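Local coordinates for putative exonuclease (Eubacterium rectale, PDB 3L0A), which is a putative exonuclease of the PDDEXK-like superfamily, probably a hydrolase, and binds a zinc ion through four cysteines, at residues 98-103 / 200-205. Numbering follows the deposited sequence.
Sequences IARIER and TEPDIR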
ATOM      1  N   ILE A  98       5.534 -20.505  15.124  1.00 16.32           N
ATOM      2  CA  ILE A  98       6.119 -21.287  16.265  1.00 15.72           C
ATOM      3  C   ILE A  98       6.645 -22.651  15.804  1.00 16.84           C
ATOM      4  O   ILE A  98       7.725 -23.111  16.244  1.00 18.42           O
ATOM      5  CB  ILE A  98       5.112 -21.494  17.382  1.00 14.84           C
ATOM      6  CG1 ILE A  98       4.859 -20.173  18.126  1.00 15.47           C
ATOM      7  CG2 ILE A  98       5.530 -22.562  18.358  1.00 12.91           C
ATOM      8  CD1 ILE A  98       3.572 -20.204  18.999  1.00 12.33           C
ATOM      9  N   ALA A  99       5.869 -23.341  14.986  1.00 17.69           N
ATOM     10  CA  ALA A  99       6.269 -24.671  14.516  1.00 19.73           C
ATOM     11  C   ALA A  99       7.521 -24.574  13.665  1.00 20.48           C
ATOM     12  O   ALA A  99       8.363 -25.472  13.673  1.00 22.51           O
ATOM     13  CB  ALA A  99       5.139 -25.316  13.700  1.00 19.62           C
ATOM     14  N   ARG A 100       7.625 -23.483  12.922  1.00 21.24           N
ATOM     15  CA  ARG A 100       8.766 -23.258  12.050  1.00 21.63           C
ATOM     16  C   ARG A 100      10.070 -23.079  12.838  1.00 21.48           C
ATOM     17  O   ARG A 100      11.108 -23.679  12.491  1.00 20.34           O
ATOM     18  CB  ARG A 100       8.510 -22.081  11.117  1.00 21.46           C
ATOM     19  CG  ARG A 100       9.714 -21.744  10.242  1.00 23.89           C
ATOM     20  CD  ARG A 100      10.095 -22.941   9.403  1.00 23.95           C
ATOM     21  NE  ARG A 100      11.225 -22.715   8.526  1.00 24.53           N
ATOM     22  CZ  ARG A 100      12.458 -23.204   8.697  1.00 20.67           C
ATOM     23  NH1 ARG A 100      12.827 -23.924   9.755  1.00 23.38           N
ATOM     24  NH2 ARG A 100      13.359 -22.944   7.794  1.00 19.84           N
ATOM     25  N   ILE A 101       9.987 -22.280  13.897  1.00 21.94           N
ATOM     26  CA  ILE A 101      11.060 -22.094  14.900  1.00 22.78           C
ATOM     27  C   ILE A 101      11.426 -23.416  15.552  1.00 24.06           C
ATOM     28  O   ILE A 101      12.600 -23.757  15.729  1.00 24.67           O
ATOM     29  CB  ILE A 101      10.567 -21.124  16.008  1.00 22.52           C
ATOM     30  CG1 ILE A 101      10.537 -19.681  15.509  1.00 23.82           C
ATOM     31  CG2 ILE A 101      11.411 -21.182  17.219  1.00 24.63           C
ATOM     32  CD1 ILE A 101       9.758 -18.659  16.501  1.00 21.51           C
ATOM     33  N   GLU A 102      10.416 -24.190  15.924  1.00 24.91           N
ATOM     34  CA  GLU A 102      10.681 -25.396  16.696  1.00 24.82           C
ATOM     35  C   GLU A 102      11.426 -26.447  15.918  1.00 25.42           C
ATOM     36  O   GLU A 102      12.130 -27.217  16.498  1.00 27.22           O
ATOM     37  CB  GLU A 102       9.395 -25.982  17.253  1.00 24.39           C
ATOM     38  CG  GLU A 102       8.977 -25.275  18.514  1.00 24.70           C
ATOM     39  CD  GLU A 102       7.836 -25.946  19.238  1.00 26.11           C
ATOM     40  OE1 GLU A 102       6.914 -26.496  18.591  1.00 25.80           O
ATOM     41  OE2 GLU A 102       7.858 -25.900  20.478  1.00 29.82           O
ATOM     42  N   ARG A 103      11.300 -26.495  14.603  1.00 26.27           N
ATOM     43  CA  ARG A 103      12.043 -27.496  13.841  1.00 25.72           C
ATOM     44  C   ARG A 103      13.517 -27.117  13.497  1.00 25.81           C
ATOM     45  O   ARG A 103      14.220 -27.892  12.816  1.00 23.98           O
ATOM     46  CB  ARG A 103      11.247 -27.932  12.607  1.00 26.33           C
ATOM     47  CG  ARG A 103      11.190 -27.015  11.443  1.00 25.62           C
ATOM     48  CD  ARG A 103      10.311 -27.654  10.357  1.00 27.63           C
ATOM     49  NE  ARG A 103      10.161 -26.764   9.200  1.00 30.16           N
ATOM     50  CZ  ARG A 103      11.085 -26.556   8.248  1.00 27.60           C
ATOM     51  NH1 ARG A 103      12.245 -27.191   8.272  1.00 25.08           N
ATOM     52  NH2 ARG A 103      10.828 -25.708   7.253  1.00 24.10           N
ATOM     53  N   THR A 200       4.894 -15.641   4.092  1.00 30.19           N
ATOM     54  CA  THR A 200       4.128 -16.881   3.931  1.00 29.68           C
ATOM     55  C   THR A 200       4.928 -18.192   4.195  1.00 28.56           C
ATOM     56  O   THR A 200       4.349 -19.183   4.628  1.00 28.37           O
ATOM     57  CB  THR A 200       3.313 -16.897   2.583  1.00 30.30           C
ATOM     58  OG1 THR A 200       3.379 -18.216   2.023  1.00 29.88           O
ATOM     59  CG2 THR A 200       3.781 -15.778   1.565  1.00 30.49           C
ATOM     60  N   GLU A 201       6.229 -18.216   3.868  1.00 27.07           N
ATOM     61  CA  GLU A 201       7.194 -19.099   4.536  1.00 24.41           C
ATOM     62  C   GLU A 201       8.007 -18.160   5.407  1.00 23.24           C
ATOM     63  O   GLU A 201       8.676 -17.288   4.899  1.00 22.70           O
ATOM     64  CB  GLU A 201       8.108 -19.788   3.552  1.00 24.84           C
ATOM     65  CG  GLU A 201       7.479 -20.981   2.848  1.00 24.87           C
ATOM     66  CD  GLU A 201       7.271 -22.152   3.761  1.00 27.35           C
ATOM     67  OE1 GLU A 201       7.985 -22.270   4.788  1.00 25.92           O
ATOM     68  OE2 GLU A 201       6.400 -22.979   3.434  1.00 32.91           O
ATOM     69  N   PRO A 202       7.897 -18.286   6.729  1.00 22.31           N
ATOM     70  CA  PRO A 202       8.621 -17.392   7.599  1.00 22.87           C
ATOM     71  C   PRO A 202      10.139 -17.426   7.384  1.00 22.71           C
ATOM     72  O   PRO A 202      10.717 -18.480   7.195  1.00 23.45           O
ATOM     73  CB  PRO A 202       8.278 -17.908   8.995  1.00 23.19           C
ATOM     74  CG  PRO A 202       7.058 -18.744   8.815  1.00 22.85           C
ATOM     75  CD  PRO A 202       7.048 -19.232   7.473  1.00 21.94           C
ATOM     76  N   ASP A 203      10.741 -16.253   7.398  1.00 22.82           N
ATOM     77  CA  ASP A 203      12.189 -16.072   7.425  1.00 23.86           C
ATOM     78  C   ASP A 203      12.624 -16.219   8.862  1.00 23.09           C
ATOM     79  O   ASP A 203      12.075 -15.547   9.706  1.00 24.28           O
ATOM     80  CB  ASP A 203      12.491 -14.640   6.961  1.00 24.09           C
ATOM     81  CG  ASP A 203      13.901 -14.447   6.440  1.00 24.93           C
ATOM     82  OD1 ASP A 203      14.582 -15.419   6.141  1.00 25.24           O
ATOM     83  OD2 ASP A 203      14.312 -13.280   6.306  1.00 27.91           O
ATOM     84  N   ILE A 204      13.597 -17.068   9.154  1.00 22.44           N
ATOM     85  CA  ILE A 204      14.178 -17.149  10.499  1.00 21.62           C
ATOM     86  C   ILE A 204      15.685 -16.844  10.501  1.00 21.59           C
ATOM     87  O   ILE A 204      16.416 -17.362   9.620  1.00 21.56           O
ATOM     88  CB  ILE A 204      13.981 -18.561  11.195  1.00 21.69           C
ATOM     89  CG1 ILE A 204      14.899 -19.632  10.573  1.00 20.98           C
ATOM     90  CG2 ILE A 204      12.497 -18.974  11.214  1.00 23.10           C
ATOM     91  CD1 ILE A 204      14.595 -21.055  10.961  1.00 14.01           C
ATOM     92  N   ARG A 205      16.128 -16.068  11.517  1.00 20.84           N
ATOM     93  CA  ARG A 205      17.529 -15.676  11.740  1.00 20.50           C
ATOM     94  C   ARG A 205      17.800 -15.440  13.214  1.00 20.01           C
ATOM     95  O   ARG A 205      16.960 -14.876  13.912  1.00 20.60           O
ATOM     96  CB  ARG A 205      17.856 -14.327  11.066  1.00 20.34           C
ATOM     97  CG  ARG A 205      17.880 -14.275   9.567  1.00 19.38           C
ATOM     98  CD  ARG A 205      18.879 -15.174   8.965  1.00 22.74           C
ATOM     99  NE  ARG A 205      18.874 -15.069   7.502  1.00 24.23           N
ATOM    100  CZ  ARG A 205      19.744 -15.718   6.719  1.00 25.74           C
ATOM    101  NH1 ARG A 205      20.674 -16.513   7.246  1.00 26.50           N
ATOM    102  NH2 ARG A 205      19.695 -15.572   5.401  1.00 24.70           N
TER
HETATM  103  O   HOH W   1      10.255 -21.186   6.186  1.00 29.17           O
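Ile204 sets its CD1 methyl over one face of the Arg100 guanidinium, offset toward the rim and 3.6 Å from NH1, the two side chains crossing at about a right angle. Isoleucine suits this place because its branches serve different parts of the arginine: CD1 meets the flat head, while CG2 lies 4.0 Å from Arg100 CG. With CG anti to the backbone N, the arginine stem bends at chi2 (59°), bringing the head to Ile204 CD1. Pro202 offers this stem an apolar ring, its CG 4.3 Å from Arg100 CG. Here the C-terminal end of helix 89-102 packs against the start of strand 204-209, which pairs antiparallel with 191-197 in the mixed sheet of this PDDEXK-like domain, and the residues just before it. The other side is water-bridged, without direct hydrogen bonds between the segments: one water, in the guanidinium plane, accepts from Arg100 NE (3.0 Å) and donates to Glu201 OE1 and the Pro202 carbonyl oxygen. Arg103 NH2 lies 3.2 Å above the Arg100 guanidinium plane, on the face opposite Ile204. Backbone oxygens of the second subunit, from Arg248 and Arg251 to Arg100 NH2 and from His249 to Arg103 NH2, probably make this pairing tolerable.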